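Local coordinates for extracellular solute-binding protein, family 1 (Bifidobacterium longum subsp. infantis ATCC 15697, PDB 3OMB) that probably captures an extracellular solute, perhaps a carbohydrate, for delivery to an ABC transporter, and carries a bound magnesium ion, at residues K193-T197 with Q198-G202; Y270-K273 with L274-G278; F309-S312 with P313-F317. All coordinates share one frame; numbering follows the deposited sequence. Where two conformers were deposited one is given.

All three contacts are local and sit where a helix ends or begins. Contacts 1 and 2 lie toward the outside of the protein and are partly buried. Contact 3 is buried, nearer the centre of the chain. Contact 1 ends helix 185-197, where packing and a backbone bond lead into metal ligands. Contact 2 ends helix 262-276, with ring-to-aliphatic packing and a Schellman glycine at C'. Contact 3 starts helix 313-317 after strand 305-310 and relies on a serine N-cap and an asparagine bonded to preceding backbone. Contacts 1 and 2 meet, Lys196 NZ probably donating to Gly278 O. Contacts 2 and 3 touch where Tyr271 packs on Phe309. Contacts 1 and 3 do not touch.

Contact 1 of 3, residues K193-T197 with Q198-G202; sequences KAFKT and QDPNG. With MG (magnesium ion), chain B.
Ala194 and Phe195, in the last turn of helix 185-197, meet Gln198 and Pro200 at the start of a magnesium-binding loop. The contact is local and marks the passage from helix to metal site. Asp199, Asn201, Asn203, Gln205 (through its backbone O) and Asp207 bind the ion with EF-hand spacing, but the last ligand, Glu208, comes two positions early. Asp199 to Gly202 form a type I beta turn, closed by Gly202 N donating to Asp199 O.

The last helical step is the bond from Gln198 N to Ala194 O, 3.0 Å long. Its N-H...O angle of 147° shows it somewhat bent. CG of Gln198 lies beside its own backbone N, anti to the carbonyl carbon (chi1 -69°). The chain then runs extended back along the helix. This brings Gln198 NE2 to 3.8 Å from Ala194 CB, a van der Waals contact.

Pro200 packs on Phe195. Its CD lies 3.4 Å from Phe195 O. Its CG approaches CD1 of the Phe195 ring obliquely, at 4.2 Å. The two side chains run at about a right angle. Phe195 continues this apolar patch against Leu174 and Leu177 of helix 171-177, and Pro200 touches Trp173 of the same helix. A water bridges helix and loop. It donates to Lys196 O at 2.8 Å and accepts a weak bond from Asp199 N.

Asp199 CG is anti to the backbone N (chi1 -171°), which carries the carboxylate to the metal. Asp199 OD2 accepts from Gly204 N, a second-shell bond that would limit rotation of the group. Asn201 ND2 donates to Ala303 O, while Asn201 OD1 binds the magnesium ion at 2.4 Å. Asp199 OD1 binds the same ion at 2.1 Å.

Contact 2 of 3, residues Y270-K273 with L274-G278; sequences YYHK and LISEG
Leu274 lies over one face of the Tyr270 ring, one helical turn further on. Leu274 CG is 4.3 Å from the ring centroid and 16° off the normal, a CH-pi contact displaced toward the rim. Its two methyls divide the ring between them. CD1 meets Tyr270 CE2 at 3.7 Å, and CD2 meets CZ at 3.9 Å. Tyr270 CG is anti to the backbone N (chi1 179°), which lays the ring along the helix toward Leu274. The ring also stacks with Trp185, and its OH bonds to Trp185 O.

His272 and Ser276 repeat the theme on another side of the helix. Ser276 CB sits over a face of the imidazole, 4.3 Å from the centroid. His272 ND1 is bonded to Met498 O.

These pairs stand at the C-terminal end of helix 262-276. Backbone bonds from the amides of Leu274, Ile275 and Ser276 keep the i to i-4 pattern. The Glu277 N to Lys273 O bond is weak, and there the helix gives out. Gly278, with positive phi, is the C' residue of a Schellman motif. Its N donates to Ile275 O at 2.9 Å, and Leu279 N bonds to Leu274 O.

Lys273 and Glu277 lie side by side and point the same way. Lys273 CG touches Glu277 OE2 at 3.6 Å. The lysine chain bends in its last two torsions, and its NZ stays 5.3 Å from Glu277 OE2, beyond direct contact of the charges. The Tyr271 side chain meets Leu274 CD1 obliquely and touches Met498 of helix 490-500. Ile275, whose CD1 is 4.4 Å from Tyr271 CB, also touches Met498.

Contact 3 of 3, residues F309-S312 with P313-F317; sequences FGWS and PSDNF
Asn316 reaches back from the first turn of helix 313-317 to the backbone of Trp311 and Ser312. Its CB lies 3.5 Å from Ser312 O, the carbonyl that also accepts from Asn316 N in a straight helical bond. CG stands beside the backbone N (chi1 -71°), and this turns the amide toward the backbone of Trp311. At the tip, OD1 takes two weak bonds. One comes from Trp311 N at 2.9 Å, bent to 126°. The other comes from Ser312 N and is longer, 3.4 Å, but straighter. The second tip atom, ND2, passes 4.1 Å from Gly310 CA and donates weakly to a water. That water also accepts from Trp311 N and donates to Asp315 OD2.

Ser312 is the N-cap of the helix. Its OG accepts from Asp315 N at 2.9 Å and is also bonded to Glu440. With the hydroxyl gone, as in an alanine here, Asp315 N would probably lack its capping acceptor and Glu440 this partner. Asp315 crosses the Trp311 side chain at a slant, its OD2 3.6 Å from Trp311 CB. The indole and carboxylate planes are 70° apart.

The turn thus joins strand 305-310 to a short helix inside the fold. Strand 166-170 lies alongside, its Leu168 touching Pro313, Asn316 and Phe317. Helix 436-452 covers another part, with His437 stacked on Trp311 and Val444 against Pro313. Phe317 stacks with Tyr324 of strand 324-326.

Contact 1 of 3, residues K193-T197 with Q198-G202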
# COMPACT_ATOMS: atom_id res chain seq x y z
N LYS A 193 4.50 -12.69 27.74
CA LYS A 193 4.11 -12.95 29.13
C LYS A 193 4.97 -12.13 30.07
O LYS A 193 4.47 -11.62 31.06
CB LYS A 193 4.17 -14.43 29.49
CG LYS A 193 3.15 -15.29 28.74
CD LYS A 193 3.37 -16.77 29.07
CE LYS A 193 2.34 -17.64 28.39
NZ LYS A 193 2.39 -19.03 28.96
N ALA A 194 6.27 -12.02 29.77
CA ALA A 194 7.19 -11.13 30.51
C ALA A 194 6.78 -9.64 30.40
O ALA A 194 6.72 -8.95 31.42
CB ALA A 194 8.64 -11.34 30.07
N PHE A 195 6.46 -9.15 29.21
CA PHE A 195 5.89 -7.79 29.10
C PHE A 195 4.64 -7.59 29.97
O PHE A 195 4.42 -6.53 30.55
CB PHE A 195 5.54 -7.40 27.65
CG PHE A 195 6.73 -7.28 26.73
CD1 PHE A 195 8.05 -7.23 27.24
CD2 PHE A 195 6.53 -7.17 25.34
CE1 PHE A 195 9.14 -7.09 26.39
CE2 PHE A 195 7.62 -7.05 24.47
CZ PHE A 195 8.93 -6.99 25.00
N LYS A 196 3.79 -8.62 30.01
CA LYS A 196 2.53 -8.57 30.73
C LYS A 196 2.74 -8.41 32.24
O LYS A 196 2.09 -7.54 32.85
CB LYS A 196 1.72 -9.85 30.42
CG LYS A 196 0.42 -10.07 31.19
CD LYS A 196 -0.68 -9.22 30.60
CE LYS A 196 -2.05 -9.48 31.29
NZ LYS A 196 -3.04 -8.59 30.64
N THR A 197 3.67 -9.18 32.80
CA THR A 197 3.76 -9.38 34.25
C THR A 197 4.96 -8.74 34.97
O THR A 197 4.97 -8.65 36.20
CB THR A 197 3.76 -10.88 34.60
OG1 THR A 197 3.82 -11.04 36.01
CG2 THR A 197 4.98 -11.56 34.01
N GLN A 198 5.97 -8.31 34.22
CA GLN A 198 7.20 -7.80 34.84
C GLN A 198 7.37 -6.28 34.78
O GLN A 198 8.47 -5.77 34.97
CB GLN A 198 8.41 -8.54 34.27
CG GLN A 198 8.48 -10.03 34.72
CD GLN A 198 9.59 -10.78 34.00
OE1 GLN A 198 10.64 -10.21 33.68
NE2 GLN A 198 9.36 -12.07 33.72
N ASP A 199 6.27 -5.57 34.53
CA ASP A 199 6.29 -4.11 34.54
C ASP A 199 7.50 -3.43 33.84
O ASP A 199 8.20 -2.62 34.45
CB ASP A 199 6.15 -3.60 36.00
CG ASP A 199 5.94 -2.09 36.06
OD1 ASP A 199 5.22 -1.51 35.20
OD2 ASP A 199 6.51 -1.49 36.98
N PRO A 200 7.74 -3.74 32.54
CA PRO A 200 8.97 -3.20 31.92
C PRO A 200 9.01 -1.70 31.73
O PRO A 200 10.11 -1.16 31.56
CB PRO A 200 9.04 -3.93 30.55
CG PRO A 200 7.64 -4.34 30.25
CD PRO A 200 7.04 -4.66 31.64
N ASN A 201 7.86 -1.00 31.76
CA ASN A 201 7.89 0.47 31.75
C ASN A 201 8.10 1.09 33.15
O ASN A 201 8.11 2.32 33.32
CB ASN A 201 6.69 1.08 30.98
CG ASN A 201 5.36 0.98 31.73
OD1 ASN A 201 5.30 0.73 32.94
ND2 ASN A 201 4.27 1.20 31.01
N GLY A 202 8.32 0.24 34.14
CA GLY A 202 8.68 0.66 35.50
C GLY A 202 7.68 1.48 36.33
O GLY A 202 8.04 1.97 37.37
MG MG B . 3.74 -0.76 33.88
O HOH W 1 3.24 -5.30 33.97

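Contact 2 of 3, residues Y270-K273 with L274-G278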
# COMPACT_ATOMS: atom_id res chain seq x y z
N TYR A 270 -3.00 -19.53 17.27
CA TYR A 270 -1.92 -18.89 18.01
C TYR A 270 -2.40 -17.57 18.60
O TYR A 270 -2.17 -17.29 19.80
CB TYR A 270 -0.67 -18.71 17.14
CG TYR A 270 0.48 -18.03 17.84
CD1 TYR A 270 1.15 -18.65 18.92
CD2 TYR A 270 0.90 -16.76 17.46
CE1 TYR A 270 2.23 -18.02 19.57
CE2 TYR A 270 1.95 -16.12 18.10
CZ TYR A 270 2.61 -16.75 19.15
OH TYR A 270 3.67 -16.11 19.76
N TYR A 271 -3.10 -16.77 17.80
CA TYR A 271 -3.71 -15.56 18.32
C TYR A 271 -4.70 -15.86 19.44
O TYR A 271 -4.75 -15.09 20.42
CB TYR A 271 -4.37 -14.74 17.21
CG TYR A 271 -3.40 -13.84 16.45
CD1 TYR A 271 -2.59 -12.91 17.13
CD2 TYR A 271 -3.27 -13.93 15.06
CE1 TYR A 271 -1.71 -12.06 16.44
CE2 TYR A 271 -2.41 -13.10 14.35
CZ TYR A 271 -1.62 -12.16 15.05
OH TYR A 271 -0.75 -11.33 14.37
N HIS A 272 -5.48 -16.93 19.33
CA HIS A 272 -6.44 -17.24 20.39
C HIS A 272 -5.72 -17.57 21.68
O HIS A 272 -6.12 -17.13 22.75
CB HIS A 272 -7.44 -18.35 20.05
CG HIS A 272 -8.37 -18.65 21.19
ND1 HIS A 272 -9.24 -17.71 21.72
CD2 HIS A 272 -8.52 -19.76 21.96
CE1 HIS A 272 -9.89 -18.23 22.74
NE2 HIS A 272 -9.48 -19.48 22.90
N LYS A 273 -4.63 -18.32 21.59
CA LYS A 273 -3.81 -18.59 22.76
C LYS A 273 -3.32 -17.27 23.39
O LYS A 273 -3.44 -17.09 24.60
CB LYS A 273 -2.63 -19.48 22.37
CG LYS A 273 -1.65 -19.74 23.52
CD LYS A 273 -0.39 -20.52 23.06
CE LYS A 273 -0.76 -21.77 22.29
NZ LYS A 273 -1.65 -22.72 23.07
N LEU A 274 -2.81 -16.35 22.57
CA LEU A 274 -2.33 -15.05 23.09
C LEU A 274 -3.45 -14.19 23.70
O LEU A 274 -3.27 -13.63 24.79
CB LEU A 274 -1.59 -14.23 22.04
CG LEU A 274 -0.36 -14.80 21.32
CD1 LEU A 274 0.18 -13.78 20.33
CD2 LEU A 274 0.74 -15.28 22.29
N ILE A 275 -4.58 -14.08 23.01
CA ILE A 275 -5.70 -13.27 23.51
C ILE A 275 -6.24 -13.86 24.80
O ILE A 275 -6.48 -13.13 25.76
CB ILE A 275 -6.86 -13.14 22.47
CG1 ILE A 275 -6.41 -12.23 21.31
CG2 ILE A 275 -8.13 -12.56 23.13
CD1 ILE A 275 -7.02 -12.58 19.97
N SER A 276 -6.42 -15.18 24.80
CA SER A 276 -6.91 -15.93 25.95
C SER A 276 -6.04 -15.72 27.19
O SER A 276 -6.53 -15.72 28.31
CB SER A 276 -6.98 -17.41 25.56
OG SER A 276 -7.33 -18.22 26.64
N GLU A 277 -4.74 -15.51 26.97
CA GLU A 277 -3.78 -15.30 28.05
C GLU A 277 -3.62 -13.86 28.43
O GLU A 277 -2.77 -13.54 29.24
CB GLU A 277 -2.41 -15.88 27.68
CG GLU A 277 -2.36 -17.38 27.91
CD GLU A 277 -1.28 -18.06 27.10
OE1 GLU A 277 -0.46 -17.37 26.44
OE2 GLU A 277 -1.26 -19.30 27.11
N GLY A 278 -4.44 -12.97 27.86
CA GLY A 278 -4.41 -11.56 28.24
C GLY A 278 -3.26 -10.81 27.58
O GLY A 278 -2.87 -9.74 28.04

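Contact 3 of 3, residues F309-S312 with P313-F317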
# COMPACT_ATOMS: atom_id res chain seq x y z
N PHE A 309 2.41 -4.42 14.47
CA PHE A 309 2.79 -4.28 13.07
C PHE A 309 2.59 -2.84 12.67
O PHE A 309 1.59 -2.22 13.06
CB PHE A 309 1.98 -5.23 12.16
CG PHE A 309 2.13 -6.67 12.53
CD1 PHE A 309 3.32 -7.35 12.27
CD2 PHE A 309 1.10 -7.35 13.17
CE1 PHE A 309 3.46 -8.71 12.61
CE2 PHE A 309 1.23 -8.68 13.52
CZ PHE A 309 2.42 -9.36 13.25
N GLY A 310 3.53 -2.29 11.93
CA GLY A 310 3.43 -0.89 11.55
C GLY A 310 4.49 -0.43 10.58
O GLY A 310 5.23 -1.25 10.04
N TRP A 311 4.53 0.88 10.34
CA TRP A 311 5.48 1.45 9.38
C TRP A 311 6.89 1.52 9.96
O TRP A 311 7.84 0.98 9.37
CB TRP A 311 5.00 2.83 8.93
CG TRP A 311 5.85 3.53 7.90
CD1 TRP A 311 6.84 4.43 8.13
CD2 TRP A 311 5.76 3.39 6.47
NE1 TRP A 311 7.38 4.87 6.94
CE2 TRP A 311 6.73 4.25 5.90
CE3 TRP A 311 4.95 2.64 5.61
CZ2 TRP A 311 6.92 4.39 4.52
CZ3 TRP A 311 5.12 2.78 4.23
CH2 TRP A 311 6.12 3.64 3.70
N SER A 312 7.02 2.18 11.11
CA SER A 312 8.32 2.52 11.70
C SER A 312 8.17 2.94 13.16
O SER A 312 7.11 3.42 13.57
CB SER A 312 8.98 3.66 10.91
OG SER A 312 8.37 4.90 11.22
N PRO A 313 9.24 2.79 13.96
CA PRO A 313 9.20 3.26 15.34
C PRO A 313 8.71 4.70 15.42
O PRO A 313 7.90 5.02 16.26
CB PRO A 313 10.67 3.17 15.76
CG PRO A 313 11.15 1.93 15.02
CD PRO A 313 10.53 2.14 13.64
N SER A 314 9.21 5.57 14.55
CA SER A 314 8.80 6.95 14.60
C SER A 314 7.33 7.14 14.22
O SER A 314 6.62 7.89 14.86
CB SER A 314 9.67 7.79 13.70
OG SER A 314 9.05 9.04 13.50
N ASP A 315 6.88 6.48 13.16
CA ASP A 315 5.49 6.65 12.72
C ASP A 315 4.50 6.12 13.75
O ASP A 315 3.45 6.71 13.98
CB ASP A 315 5.26 5.96 11.38
CG ASP A 315 3.96 6.40 10.70
OD1 ASP A 315 3.79 7.62 10.49
OD2 ASP A 315 3.12 5.53 10.39
N ASN A 316 4.83 4.98 14.35
CA ASN A 316 3.91 4.34 15.26
C ASN A 316 4.05 4.75 16.72
O ASN A 316 3.09 4.64 17.46
CB ASN A 316 4.01 2.84 15.11
CG ASN A 316 3.44 2.39 13.83
OD1 ASN A 316 4.15 2.26 12.84
ND2 ASN A 316 2.14 2.24 13.81
N PHE A 317 5.23 5.22 17.13
CA PHE A 317 5.46 5.52 18.55
C PHE A 317 5.87 6.97 18.85
O PHE A 317 6.02 7.33 20.01
CB PHE A 317 6.43 4.50 19.17
CG PHE A 317 5.90 3.11 19.16
CD1 PHE A 317 5.02 2.69 20.14
CD2 PHE A 317 6.22 2.23 18.12
CE1 PHE A 317 4.47 1.40 20.11
CE2 PHE A 317 5.69 0.95 18.08
CZ PHE A 317 4.82 0.54 19.10
O HOH W 2 2.11 2.64 11.07